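Local coordinates for sulfide-quinone reductase (Aquifex aeolicus, PDB 3HYW), which oxidises hydrogen sulfide and passes the electrons through bound FAD to a quinone, building up polysulfide that is released typically as cyclooctasulfur, at residues A[355-360]-A[369-374]; A[191-196]-A[306-311]; A[340-345]-A[359-364]. All blocks are in the same frame, centred on the assembly; numbering follows the deposited sequence.

Contact 1: residues A[355-360]-A[369-374]; sequences AGFFFA and RVITKM. With LMT (dodecyl-beta-D-maltoside), chain I.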
ATOM      1  N   ALA A 355      10.816   6.448 -16.558  1.00 36.23           N
ATOM      2  CA  ALA A 355      11.515   5.220 -16.216  1.00 36.46           C
ATOM      3  C   ALA A 355      11.644   5.036 -14.719  1.00 36.36           C
ATOM      4  O   ALA A 355      11.600   6.004 -13.961  1.00 36.05           O
ATOM      5  CB  ALA A 355      12.901   5.193 -16.877  1.00 36.28           C
ATOM      6  N   GLY A 356      11.795   3.780 -14.307  1.00 36.20           N
ATOM      7  CA  GLY A 356      12.036   3.448 -12.913  1.00 36.50           C
ATOM      8  C   GLY A 356      13.521   3.305 -12.684  1.00 36.65           C
ATOM      9  O   GLY A 356      14.200   2.625 -13.442  1.00 37.08           O
ATOM     10  N   PHE A 357      14.024   3.970 -11.652  1.00 36.65           N
ATOM     11  CA  PHE A 357      15.418   3.859 -11.265  1.00 36.78           C
ATOM     12  C   PHE A 357      15.499   3.013 -10.010  1.00 36.79           C
ATOM     13  O   PHE A 357      14.889   3.341  -8.994  1.00 36.13           O
ATOM     14  CB  PHE A 357      16.038   5.237 -11.023  1.00 37.10           C
ATOM     15  CG  PHE A 357      17.486   5.191 -10.607  1.00 37.43           C
ATOM     16  CD1 PHE A 357      18.498   5.200 -11.564  1.00 38.24           C
ATOM     17  CD2 PHE A 357      17.839   5.146  -9.259  1.00 37.53           C
ATOM     18  CE1 PHE A 357      19.837   5.164 -11.181  1.00 38.53           C
ATOM     19  CE2 PHE A 357      19.171   5.100  -8.869  1.00 38.02           C
ATOM     20  CZ  PHE A 357      20.174   5.104  -9.831  1.00 38.00           C
ATOM     21  N   PHE A 358      16.241   1.914 -10.107  1.00 36.75           N
ATOM     22  CA  PHE A 358      16.481   1.020  -8.983  1.00 37.29           C
ATOM     23  C   PHE A 358      17.980   0.900  -8.754  1.00 37.46           C
ATOM     24  O   PHE A 358      18.764   0.768  -9.705  1.00 38.69           O
ATOM     25  CB  PHE A 358      15.839  -0.358  -9.229  1.00 37.10           C
ATOM     26  CG  PHE A 358      14.361  -0.289  -9.506  1.00 37.40           C
ATOM     27  CD1 PHE A 358      13.444  -0.243  -8.458  1.00 37.09           C
ATOM     28  CD2 PHE A 358      13.885  -0.235 -10.819  1.00 37.79           C
ATOM     29  CE1 PHE A 358      12.072  -0.161  -8.712  1.00 37.43           C
ATOM     30  CE2 PHE A 358      12.524  -0.148 -11.085  1.00 38.01           C
ATOM     31  CZ  PHE A 358      11.612  -0.111 -10.028  1.00 37.77           C
ATOM     32  N   PHE A 359      18.380   1.002  -7.493  1.00 36.98           N
ATOM     33  CA  PHE A 359      19.766   0.787  -7.097  1.00 36.33           C
ATOM     34  C   PHE A 359      19.752  -0.080  -5.855  1.00 36.11           C
ATOM     35  O   PHE A 359      19.045   0.227  -4.901  1.00 35.52           O
ATOM     36  CB  PHE A 359      20.478   2.121  -6.812  1.00 36.27           C
ATOM     37  CG  PHE A 359      21.877   1.966  -6.254  1.00 35.68           C
ATOM     38  CD1 PHE A 359      22.203   2.490  -5.004  1.00 36.01           C
ATOM     39  CD2 PHE A 359      22.865   1.294  -6.974  1.00 35.48           C
ATOM     40  CE1 PHE A 359      23.491   2.356  -4.481  1.00 35.09           C
ATOM     41  CE2 PHE A 359      24.155   1.151  -6.455  1.00 34.92           C
ATOM     42  CZ  PHE A 359      24.466   1.683  -5.211  1.00 35.51           C
ATOM     43  N   ALA A 360      20.518  -1.169  -5.890  1.00 35.66           N
ATOM     44  CA  ALA A 360      20.644  -2.071  -4.754  1.00 35.56           C
ATOM     45  C   ALA A 360      22.116  -2.402  -4.524  1.00 35.38           C
ATOM     46  O   ALA A 360      22.798  -2.875  -5.435  1.00 35.18           O
ATOM     47  CB  ALA A 360      19.828  -3.341  -4.988  1.00 35.36           C
ATOM     48  N   ARG A 369      22.474  -0.246   1.131  1.00 35.26           N
ATOM     49  CA  ARG A 369      21.454   0.726   0.733  1.00 35.16           C
ATOM     50  C   ARG A 369      20.726   0.374  -0.553  1.00 34.47           C
ATOM     51  O   ARG A 369      21.187  -0.454  -1.352  1.00 34.36           O
ATOM     52  CB  ARG A 369      22.035   2.148   0.634  1.00 35.11           C
ATOM     53  CG  ARG A 369      23.013   2.374  -0.512  1.00 35.89           C
ATOM     54  CD  ARG A 369      23.494   3.832  -0.557  1.00 36.16           C
ATOM     55  NE  ARG A 369      23.995   4.280   0.746  1.00 38.56           N
ATOM     56  CZ  ARG A 369      25.205   4.006   1.236  1.00 39.43           C
ATOM     57  NH1 ARG A 369      26.078   3.280   0.538  1.00 39.04           N
ATOM     58  NH2 ARG A 369      25.543   4.460   2.435  1.00 39.88           N
ATOM     59  N   VAL A 370      19.570   1.003  -0.727  1.00 34.18           N
ATOM     60  CA  VAL A 370      18.822   0.947  -1.975  1.00 34.56           C
ATOM     61  C   VAL A 370      18.350   2.352  -2.342  1.00 35.07           C
ATOM     62  O   VAL A 370      18.232   3.221  -1.476  1.00 34.21           O
ATOM     63  CB  VAL A 370      17.585  -0.006  -1.907  1.00 34.44           C
ATOM     64  CG1 VAL A 370      18.003  -1.450  -1.664  1.00 34.65           C
ATOM     65  CG2 VAL A 370      16.572   0.463  -0.861  1.00 34.40           C
ATOM     66  N   ILE A 371      18.099   2.567  -3.631  1.00 35.89           N
ATOM     67  CA  ILE A 371      17.399   3.765  -4.103  1.00 37.04           C
ATOM     68  C   ILE A 371      16.319   3.333  -5.083  1.00 37.47           C
ATOM     69  O   ILE A 371      16.589   2.561  -5.996  1.00 37.25           O
ATOM     70  CB  ILE A 371      18.354   4.791  -4.787  1.00 36.88           C
ATOM     71  CG1 ILE A 371      19.441   5.250  -3.806  1.00 37.06           C
ATOM     72  CG2 ILE A 371      17.557   6.000  -5.308  1.00 36.73           C
ATOM     73  CD1 ILE A 371      20.548   6.092  -4.427  1.00 37.82           C
ATOM     74  N   THR A 372      15.098   3.813  -4.868  1.00 38.10           N
ATOM     75  CA  THR A 372      13.981   3.531  -5.765  1.00 39.44           C
ATOM     76  C   THR A 372      13.302   4.833  -6.144  1.00 40.17           C
ATOM     77  O   THR A 372      12.708   5.514  -5.299  1.00 40.04           O
ATOM     78  CB  THR A 372      12.944   2.591  -5.142  1.00 39.25           C
ATOM     79  OG1 THR A 372      12.476   3.146  -3.902  1.00 41.14           O
ATOM     80  CG2 THR A 372      13.555   1.262  -4.885  1.00 39.49           C
ATOM     81  N   LYS A 373      13.419   5.184  -7.420  1.00 40.85           N
ATOM     82  CA  LYS A 373      12.935   6.463  -7.912  1.00 41.98           C
ATOM     83  C   LYS A 373      12.311   6.277  -9.278  1.00 42.17           C
ATOM     84  O   LYS A 373      12.534   5.267  -9.947  1.00 41.82           O
ATOM     85  CB  LYS A 373      14.074   7.487  -7.978  1.00 41.61           C
ATOM     86  CG  LYS A 373      14.470   8.030  -6.613  1.00 42.88           C
ATOM     87  CD  LYS A 373      15.572   9.069  -6.692  1.00 42.97           C
ATOM     88  CE  LYS A 373      15.819   9.688  -5.317  1.00 45.37           C
ATOM     89  NZ  LYS A 373      16.942  10.668  -5.328  1.00 46.40           N
ATOM     90  N   MET A 374      11.519   7.257  -9.682  1.00 42.53           N
ATOM     91  CA  MET A 374      10.845   7.215 -10.963  1.00 43.33           C
ATOM     92  C   MET A 374      10.674   8.637 -11.469  1.00 42.39           C
ATOM     93  O   MET A 374      10.388   9.544 -10.691  1.00 42.47           O
ATOM     94  CB  MET A 374       9.492   6.525 -10.818  1.00 43.62           C
ATOM     95  CG  MET A 374       8.781   6.292 -12.123  1.00 44.42           C
ATOM     96  SD  MET A 374       7.035   6.063 -11.840  1.00 46.48           S
ATOM     97  CE  MET A 374       6.403   6.905 -13.295  1.00 45.82           C
TER
HETATM   98  C1B LMT I 600      13.923  14.513 -10.354  0.50 57.04           C
HETATM   99  C2B LMT I 600      13.917  15.615 -11.428  0.50 57.28           C
HETATM  100  C3B LMT I 600      13.446  16.957 -10.868  0.50 57.62           C
HETATM  101  C4B LMT I 600      12.111  16.787 -10.149  0.50 57.66           C
HETATM  102  C5B LMT I 600      12.260  15.732  -9.048  0.50 57.66           C
HETATM  103  C6B LMT I 600      10.968  15.518  -8.261  0.50 57.92           C
HETATM  104  O1B LMT I 600      15.048  14.646  -9.475  0.50 56.41           O
HETATM  105  O2B LMT I 600      15.216  15.762 -12.011  0.50 57.14           O
HETATM  106  O3B LMT I 600      13.314  17.912 -11.926  0.50 57.74           O
HETATM  107  O4' LMT I 600      11.687  18.049  -9.617  0.50 57.61           O
HETATM  108  O5B LMT I 600      12.682  14.483  -9.622  0.50 57.35           O
HETATM  109  O6B LMT I 600       9.987  14.868  -9.080  0.50 58.22           O
HETATM  110  C1' LMT I 600      18.205  11.952  -8.596  0.50 54.98           C
HETATM  111  C2' LMT I 600      18.096  12.482 -10.026  0.50 55.05           C
HETATM  112  C3' LMT I 600      17.219  13.730 -10.094  0.50 55.25           C
HETATM  113  C4' LMT I 600      15.859  13.466  -9.445  0.50 55.58           C
HETATM  114  C5' LMT I 600      16.087  12.981  -8.012  0.50 55.46           C
HETATM  115  C6' LMT I 600      14.777  12.686  -7.292  0.50 55.68           C
HETATM  116  O1' LMT I 600      18.858  10.683  -8.641  0.50 54.87           O
HETATM  117  O2' LMT I 600      19.396  12.780 -10.545  0.50 55.19           O
HETATM  118  O3' LMT I 600      17.052  14.112 -11.462  0.50 55.23           O
HETATM  119  O5' LMT I 600      16.897  11.796  -8.028  0.50 55.24           O
HETATM  120  O6' LMT I 600      14.753  13.382  -6.039  0.50 55.81           O
HETATM  121  C1  LMT I 600      19.616  10.374  -7.469  0.50 54.27           C
HETATM  122  C2  LMT I 600      21.087  10.163  -7.818  0.50 53.75           C
HETATM  123  C3  LMT I 600      21.292   9.029  -8.820  0.50 53.14           C
HETATM  124  C4  LMT I 600      22.777   8.746  -9.021  0.50 52.61           C
HETATM  125  C5  LMT I 600      23.077   8.326 -10.455  0.50 52.13           C
HETATM  126  C6  LMT I 600      24.521   7.855 -10.586  0.50 51.88           C
HETATM  127  C7  LMT I 600      24.960   7.803 -12.045  0.50 51.59           C
HETATM  128  C8  LMT I 600      25.978   8.893 -12.365  0.50 51.28           C
HETATM  129  C9  LMT I 600      25.303  10.120 -12.968  0.50 50.96           C
HETATM  130  C10 LMT I 600      26.265  11.298 -13.044  0.50 50.76           C
HETATM  131  C11 LMT I 600      26.587  11.651 -14.490  0.50 50.58           C
HETATM  132  C12 LMT I 600      26.784  13.142 -14.648  0.50 50.66           C
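F357, F359 and I371 share one face of an antiparallel beta hairpin, strands 355-361 and 369-375, whose two segments run at 172° to each other. I371 sits against both phenylalanines: CG2 reaches the edge of the F357 ring, 4.0 Å from CE2, while CD1 lies 4.0 Å from CD1 of F359. The two branches diverge because I371 CG2 is anti to the backbone N and CG1 is anti to the carbonyl carbon (chi1 -60°), which sends one methyl toward each ring. Further along, the CG methylene of R369 lies beside CE1 of F359, and the guanidinium is nearly coplanar with that ring. On the other face F358 meets the T372 methyl, CD1 to CG2 3.9 Å.

Behind these side chains stand four backbone bonds, in two hydrogen-bonded pairs. F357 and K373 exchange N-H and C=O, as do F359 and I371; I371 N to F359 O measures 2.8 Å. Alpha hydrogens fill in between, T372 CA approaching F357 O among them.

The two faces serve different surroundings. L411 of helix 401-411 covers F359 and I371, and F357 packs on I346 of the quinone site and meets the W377 ring. F358 meets F194 edge-to-face and lies near the octasulfur ring. R369 and V370 also pack on a second subunit, and R369 lies close to a sulfate. K373 begins on the face of F357 but leads away, its chain extended beyond CG, to the bound maltoside detergent of this monotopic membrane protein, where NZ donates to the sugar ring oxygen O5' at 2.9 Å.

Contact 2: residues A[191-196]-A[306-311]; sequences LGHFGV and IPTGVP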
ATOM      1  N   LEU A 191       4.541  -8.213  -7.457  1.00 30.94           N
ATOM      2  CA  LEU A 191       5.107  -7.301  -8.451  1.00 31.27           C
ATOM      3  C   LEU A 191       6.363  -6.632  -7.902  1.00 31.07           C
ATOM      4  O   LEU A 191       6.414  -6.286  -6.731  1.00 31.09           O
ATOM      5  CB  LEU A 191       4.082  -6.232  -8.808  1.00 31.06           C
ATOM      6  CG  LEU A 191       3.186  -6.349 -10.044  1.00 31.93           C
ATOM      7  CD1 LEU A 191       2.814  -7.779 -10.417  1.00 31.96           C
ATOM      8  CD2 LEU A 191       1.959  -5.486  -9.840  1.00 31.16           C
ATOM      9  N   GLY A 192       7.369  -6.441  -8.748  1.00 31.13           N
ATOM     10  CA  GLY A 192       8.572  -5.743  -8.324  1.00 30.66           C
ATOM     11  C   GLY A 192       9.433  -6.527  -7.347  1.00 30.77           C
ATOM     12  O   GLY A 192      10.219  -5.935  -6.597  1.00 30.60           O
ATOM     13  N   HIS A 193       9.268  -7.853  -7.343  1.00 30.65           N
ATOM     14  CA  HIS A 193      10.174  -8.767  -6.646  1.00 30.75           C
ATOM     15  C   HIS A 193      11.505  -8.880  -7.389  1.00 30.79           C
ATOM     16  O   HIS A 193      12.570  -8.846  -6.766  1.00 30.41           O
ATOM     17  CB  HIS A 193       9.528 -10.152  -6.495  1.00 30.82           C
ATOM     18  CG  HIS A 193      10.382 -11.154  -5.785  1.00 30.29           C
ATOM     19  ND1 HIS A 193      11.343 -11.905  -6.429  1.00 30.78           N
ATOM     20  CD2 HIS A 193      10.395 -11.559  -4.493  1.00 30.59           C
ATOM     21  CE1 HIS A 193      11.922 -12.715  -5.563  1.00 29.53           C
ATOM     22  NE2 HIS A 193      11.367 -12.524  -4.381  1.00 30.92           N
ATOM     23  N   PHE A 194      11.430  -9.046  -8.715  1.00 31.05           N
ATOM     24  CA  PHE A 194      12.598  -9.040  -9.616  1.00 31.37           C
ATOM     25  C   PHE A 194      13.593 -10.196  -9.427  1.00 31.84           C
ATOM     26  O   PHE A 194      14.682 -10.169  -9.993  1.00 31.75           O
ATOM     27  CB  PHE A 194      13.370  -7.712  -9.541  1.00 31.35           C
ATOM     28  CG  PHE A 194      12.545  -6.482  -9.842  1.00 31.32           C
ATOM     29  CD1 PHE A 194      11.683  -6.439 -10.941  1.00 32.03           C
ATOM     30  CD2 PHE A 194      12.671  -5.345  -9.042  1.00 32.53           C
ATOM     31  CE1 PHE A 194      10.929  -5.286 -11.219  1.00 32.58           C
ATOM     32  CE2 PHE A 194      11.933  -4.182  -9.313  1.00 32.22           C
ATOM     33  CZ  PHE A 194      11.058  -4.154 -10.407  1.00 32.33           C
ATOM     34  N   GLY A 195      13.228 -11.202  -8.641  1.00 31.80           N
ATOM     35  CA  GLY A 195      14.177 -12.261  -8.283  1.00 32.06           C
ATOM     36  C   GLY A 195      15.205 -11.805  -7.247  1.00 32.28           C
ATOM     37  O   GLY A 195      16.236 -12.453  -7.060  1.00 32.42           O
ATOM     38  N   VAL A 196      14.933 -10.686  -6.578  1.00 32.33           N
ATOM     39  CA  VAL A 196      15.850 -10.152  -5.560  1.00 32.40           C
ATOM     40  C   VAL A 196      15.177  -9.822  -4.223  1.00 32.13           C
ATOM     41  O   VAL A 196      15.800  -9.210  -3.342  1.00 31.98           O
ATOM     42  CB  VAL A 196      16.631  -8.894  -6.078  1.00 32.57           C
ATOM     43  CG1 VAL A 196      17.420  -9.215  -7.333  1.00 32.60           C
ATOM     44  CG2 VAL A 196      15.684  -7.733  -6.331  1.00 33.06           C
ATOM     45  N   ILE A 306       6.598 -19.961  -6.381  1.00 32.50           N
ATOM     46  CA  ILE A 306       6.859 -20.344  -7.765  1.00 31.95           C
ATOM     47  C   ILE A 306       8.343 -20.049  -7.991  1.00 32.06           C
ATOM     48  O   ILE A 306       8.782 -18.921  -7.768  1.00 31.73           O
ATOM     49  CB  ILE A 306       5.972 -19.554  -8.775  1.00 31.61           C
ATOM     50  CG1 ILE A 306       4.475 -19.626  -8.397  1.00 30.95           C
ATOM     51  CG2 ILE A 306       6.229 -20.012 -10.209  1.00 31.36           C
ATOM     52  CD1 ILE A 306       3.843 -21.029  -8.447  1.00 29.38           C
ATOM     53  N   PRO A 307       9.126 -21.063  -8.409  1.00 32.37           N
ATOM     54  CA  PRO A 307      10.576 -20.864  -8.482  1.00 32.62           C
ATOM     55  C   PRO A 307      10.993 -19.681  -9.352  1.00 32.76           C
ATOM     56  O   PRO A 307      10.471 -19.496 -10.456  1.00 32.54           O
ATOM     57  CB  PRO A 307      11.086 -22.188  -9.070  1.00 32.81           C
ATOM     58  CG  PRO A 307      10.034 -23.189  -8.690  1.00 32.87           C
ATOM     59  CD  PRO A 307       8.744 -22.430  -8.819  1.00 32.43           C
ATOM     60  N   THR A 308      11.909 -18.873  -8.822  1.00 33.08           N
ATOM     61  CA  THR A 308      12.523 -17.772  -9.562  1.00 33.27           C
ATOM     62  C   THR A 308      14.030 -17.760  -9.291  1.00 33.49           C
ATOM     63  O   THR A 308      14.494 -18.351  -8.323  1.00 33.80           O
ATOM     64  CB  THR A 308      11.926 -16.391  -9.182  1.00 33.28           C
ATOM     65  OG1 THR A 308      12.163 -16.125  -7.791  1.00 33.52           O
ATOM     66  CG2 THR A 308      10.429 -16.333  -9.463  1.00 32.69           C
ATOM     67  N   GLY A 309      14.785 -17.082 -10.145  1.00 33.86           N
ATOM     68  CA  GLY A 309      16.232 -17.006  -9.985  1.00 34.22           C
ATOM     69  C   GLY A 309      16.727 -15.577  -9.914  1.00 34.55           C
ATOM     70  O   GLY A 309      15.950 -14.628 -10.068  1.00 34.59           O
ATOM     71  N   VAL A 310      18.034 -15.432  -9.698  1.00 34.56           N
ATOM     72  CA  VAL A 310      18.651 -14.130  -9.498  1.00 34.86           C
ATOM     73  C   VAL A 310      19.097 -13.528 -10.835  1.00 34.46           C
ATOM     74  O   VAL A 310      19.698 -14.220 -11.656  1.00 34.37           O
ATOM     75  CB  VAL A 310      19.814 -14.204  -8.444  1.00 34.89           C
ATOM     76  CG1 VAL A 310      21.020 -14.958  -8.990  1.00 35.26           C
ATOM     77  CG2 VAL A 310      20.219 -12.812  -7.949  1.00 35.72           C
ATOM     78  N   PRO A 311      18.747 -12.253 -11.084  1.00 34.44           N
ATOM     79  CA  PRO A 311      19.281 -11.554 -12.253  1.00 34.38           C
ATOM     80  C   PRO A 311      20.768 -11.282 -12.137  1.00 34.51           C
ATOM     81  O   PRO A 311      21.275 -11.038 -11.036  1.00 34.32           O
ATOM     82  CB  PRO A 311      18.521 -10.221 -12.243  1.00 34.33           C
ATOM     83  CG  PRO A 311      18.143 -10.025 -10.818  1.00 34.02           C
ATOM     84  CD  PRO A 311      17.813 -11.401 -10.327  1.00 34.14           C
TER
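P311 brings CD and CG against the turn from H193 to V196, a type I' beta turn closed by V196 N on H193 O. CD of P311 is 3.4 Å from the carbonyl oxygen of F194, and CG is 3.7 Å from CG1 of V196; the two side chains cross at about a right angle. V196 presents that methyl because CG1 stands anti to its own carbonyl carbon. At the turn's third residue the backbones come together: G195 CA points a hydrogen at G309 O, the two heavy atoms 3.5 Å apart.

H193 folds back over its own turn. With CG opposite the backbone N (chi1 -180°), ND1 accepts from G195 N at 3.0 Å, tilted 26° out of the ring plane, and NE2 bonds to E302. CE1 is left beside T308 OG1, whose hydrogen-bond partner is T304. The F194 ring, which lines the octasulfur pocket, leads away from 306-311 and packs edge-to-face with Y161; G192 CA lies over one of its faces.

Because ND1 accepts an N-H, a neutral imidazole would probably carry its proton on NE2, which also suits E302. Across the contact itself the loops meet through van der Waals approaches, several of them carbon to carbonyl oxygen, and one CA-H...O contact.

Contact 3: residues A[340-345]-A[359-364]; sequences APRLSA and FADPVI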
ATOM      1  N   ALA A 340      36.753 -10.189  -5.143  1.00 32.84           N
ATOM      2  CA  ALA A 340      35.359 -10.519  -5.357  1.00 31.83           C
ATOM      3  C   ALA A 340      34.639  -9.256  -5.850  1.00 31.63           C
ATOM      4  O   ALA A 340      34.945  -8.148  -5.385  1.00 31.48           O
ATOM      5  CB  ALA A 340      34.744 -10.996  -4.069  1.00 31.91           C
ATOM      6  N   PRO A 341      33.692  -9.412  -6.794  1.00 31.26           N
ATOM      7  CA  PRO A 341      32.875  -8.274  -7.210  1.00 31.20           C
ATOM      8  C   PRO A 341      31.895  -7.879  -6.113  1.00 31.36           C
ATOM      9  O   PRO A 341      31.399  -8.742  -5.382  1.00 30.71           O
ATOM     10  CB  PRO A 341      32.105  -8.808  -8.419  1.00 30.88           C
ATOM     11  CG  PRO A 341      32.048 -10.288  -8.210  1.00 31.59           C
ATOM     12  CD  PRO A 341      33.336 -10.650  -7.519  1.00 31.05           C
ATOM     13  N   ARG A 342      31.628  -6.584  -6.002  1.00 31.16           N
ATOM     14  CA  ARG A 342      30.622  -6.088  -5.079  1.00 31.51           C
ATOM     15  C   ARG A 342      29.253  -6.693  -5.400  1.00 31.31           C
ATOM     16  O   ARG A 342      28.488  -7.025  -4.495  1.00 31.46           O
ATOM     17  CB  ARG A 342      30.550  -4.556  -5.159  1.00 31.48           C
ATOM     18  CG  ARG A 342      29.520  -3.910  -4.238  1.00 32.49           C
ATOM     19  CD  ARG A 342      29.873  -4.077  -2.766  1.00 34.74           C
ATOM     20  NE  ARG A 342      28.892  -3.401  -1.919  1.00 35.71           N
ATOM     21  CZ  ARG A 342      28.961  -3.304  -0.593  1.00 36.36           C
ATOM     22  NH1 ARG A 342      29.968  -3.842   0.078  1.00 36.90           N
ATOM     23  NH2 ARG A 342      28.010  -2.657   0.065  1.00 36.69           N
ATOM     24  N   LEU A 343      28.977  -6.839  -6.697  1.00 31.39           N
ATOM     25  CA  LEU A 343      27.670  -7.256  -7.215  1.00 32.16           C
ATOM     26  C   LEU A 343      26.546  -6.314  -6.763  1.00 33.11           C
ATOM     27  O   LEU A 343      25.522  -6.752  -6.252  1.00 32.45           O
ATOM     28  CB  LEU A 343      27.357  -8.721  -6.861  1.00 31.80           C
ATOM     29  CG  LEU A 343      28.330  -9.783  -7.388  1.00 31.25           C
ATOM     30  CD1 LEU A 343      27.915 -11.166  -6.880  1.00 28.21           C
ATOM     31  CD2 LEU A 343      28.371  -9.754  -8.928  1.00 29.88           C
ATOM     32  N   SER A 344      26.766  -5.014  -6.934  1.00 34.25           N
ATOM     33  CA  SER A 344      25.693  -4.039  -6.771  1.00 35.83           C
ATOM     34  C   SER A 344      25.042  -3.837  -8.144  1.00 37.40           C
ATOM     35  O   SER A 344      25.564  -4.311  -9.161  1.00 37.35           O
ATOM     36  CB  SER A 344      26.214  -2.724  -6.167  1.00 35.69           C
ATOM     37  OG  SER A 344      27.333  -2.222  -6.872  1.00 35.24           O
ATOM     38  N   ALA A 345      23.883  -3.184  -8.183  1.00 39.28           N
ATOM     39  CA  ALA A 345      23.201  -2.961  -9.465  1.00 41.03           C
ATOM     40  C   ALA A 345      22.494  -1.620  -9.534  1.00 42.29           C
ATOM     41  O   ALA A 345      21.753  -1.267  -8.621  1.00 42.07           O
ATOM     42  CB  ALA A 345      22.211  -4.075  -9.736  1.00 41.34           C
ATOM     43  N   PHE A 359      18.380   1.002  -7.493  1.00 36.98           N
ATOM     44  CA  PHE A 359      19.766   0.787  -7.097  1.00 36.33           C
ATOM     45  C   PHE A 359      19.752  -0.080  -5.855  1.00 36.11           C
ATOM     46  O   PHE A 359      19.045   0.227  -4.901  1.00 35.52           O
ATOM     47  CB  PHE A 359      20.478   2.121  -6.812  1.00 36.27           C
ATOM     48  CG  PHE A 359      21.877   1.966  -6.254  1.00 35.68           C
ATOM     49  CD1 PHE A 359      22.203   2.490  -5.004  1.00 36.01           C
ATOM     50  CD2 PHE A 359      22.865   1.294  -6.974  1.00 35.48           C
ATOM     51  CE1 PHE A 359      23.491   2.356  -4.481  1.00 35.09           C
ATOM     52  CE2 PHE A 359      24.155   1.151  -6.455  1.00 34.92           C
ATOM     53  CZ  PHE A 359      24.466   1.683  -5.211  1.00 35.51           C
ATOM     54  N   ALA A 360      20.518  -1.169  -5.890  1.00 35.66           N
ATOM     55  CA  ALA A 360      20.644  -2.071  -4.754  1.00 35.56           C
ATOM     56  C   ALA A 360      22.116  -2.402  -4.524  1.00 35.38           C
ATOM     57  O   ALA A 360      22.798  -2.875  -5.435  1.00 35.18           O
ATOM     58  CB  ALA A 360      19.828  -3.341  -4.988  1.00 35.36           C
ATOM     59  N   ASP A 361      22.596  -2.143  -3.310  1.00 35.13           N
ATOM     60  CA  ASP A 361      24.005  -2.339  -2.970  1.00 35.23           C
ATOM     61  C   ASP A 361      24.214  -3.096  -1.650  1.00 34.84           C
ATOM     62  O   ASP A 361      24.014  -2.527  -0.576  1.00 34.31           O
ATOM     63  CB  ASP A 361      24.741  -0.991  -2.919  1.00 35.50           C
ATOM     64  CG  ASP A 361      26.203  -1.133  -2.497  1.00 36.69           C
ATOM     65  OD1 ASP A 361      26.856  -2.102  -2.925  1.00 37.13           O
ATOM     66  OD2 ASP A 361      26.694  -0.280  -1.728  1.00 39.19           O
ATOM     67  N   PRO A 362      24.628  -4.379  -1.730  1.00 34.67           N
ATOM     68  CA  PRO A 362      24.689  -5.182  -2.952  1.00 34.79           C
ATOM     69  C   PRO A 362      23.297  -5.668  -3.343  1.00 34.73           C
ATOM     70  O   PRO A 362      22.338  -5.425  -2.615  1.00 34.46           O
ATOM     71  CB  PRO A 362      25.580  -6.374  -2.556  1.00 34.62           C
ATOM     72  CG  PRO A 362      26.152  -6.028  -1.202  1.00 34.85           C
ATOM     73  CD  PRO A 362      25.151  -5.125  -0.573  1.00 34.55           C
ATOM     74  N   VAL A 363      23.183  -6.340  -4.483  1.00 35.14           N
ATOM     75  CA  VAL A 363      21.895  -6.890  -4.905  1.00 35.30           C
ATOM     76  C   VAL A 363      21.472  -8.014  -3.951  1.00 35.05           C
ATOM     77  O   VAL A 363      20.317  -8.084  -3.531  1.00 35.36           O
ATOM     78  CB  VAL A 363      21.922  -7.360  -6.385  1.00 35.29           C
ATOM     79  CG1 VAL A 363      20.536  -7.752  -6.848  1.00 36.32           C
ATOM     80  CG2 VAL A 363      22.408  -6.248  -7.267  1.00 37.38           C
ATOM     81  N   ILE A 364      22.421  -8.867  -3.588  1.00 35.04           N
ATOM     82  CA  ILE A 364      22.166  -9.955  -2.642  1.00 35.23           C
ATOM     83  C   ILE A 364      22.235  -9.425  -1.200  1.00 35.25           C
ATOM     84  O   ILE A 364      23.262  -8.877  -0.791  1.00 35.06           O
ATOM     85  CB  ILE A 364      23.166 -11.123  -2.860  1.00 35.33           C
ATOM     86  CG1 ILE A 364      23.061 -11.654  -4.301  1.00 35.54           C
ATOM     87  CG2 ILE A 364      22.927 -12.246  -1.848  1.00 36.00           C
ATOM     88  CD1 ILE A 364      24.272 -12.477  -4.752  1.00 35.36           C
TER
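R342 and D361 form a salt bridge where the chain before the quinone-site residue I346 runs along the end of strand 355-361. NE carries most of it, donating to OD1 at 2.6 Å and 171°, on the syn side of the carboxylate and within the guanidinium plane. NH2 adds only long, weak bonds to both oxygens; the planes are turned 47° apart. The arginine CG is anti to the backbone N and the chain turns at chi2 (67°), bringing NE to D361 OD1, and P362 CG lies over one guanidinium face. Y178 of the second subunit makes a cation-pi contact with R342.

Three backbone bonds join the segments. A345 and A360 form a single antiparallel bridge, A345 N to A360 O and A360 N to A345 O, each 3.0 Å. Past it, the cis peptide before P362 redirects the chain, and V363 N gives an almost straight bond to L343 O. F359 CA lies 3.2 Å from A345 O in a CA-H...O contact. S344 OG turns to Q319 of helix 314-332, while its CB faces D361 OD1.

Between the bonds, V363 CG2 presses on A345 CB at 3.3 Å, tighter than usual for two carbons. The pairing of R342 with D361 probably keeps both ions charged, and provides a largely buried carboxylate with a counterion right at the subunit boundary.

Contacts 1 and 3 share F359 and A360: strand 355-361 pairs with 369-375 and, at A360, also bridges to A345 of the 340-345 loop. R369 O, probably hydrogen-bonded to D361 N, carries the pairing between them. Contact 2 is separate in sequence but touches both, F194 against F358 of contact 1 and V196 against V363 of contact 3. It is a buried loop-to-loop meeting by van der Waals and CA-H...O contacts. Contact 3, also buried, adds ionic and backbone bonds. Contact 1 is only partly buried, a regular ladder whose second strand reaches detergent, sulfate and a second subunit; contact 3 meets that subunit too.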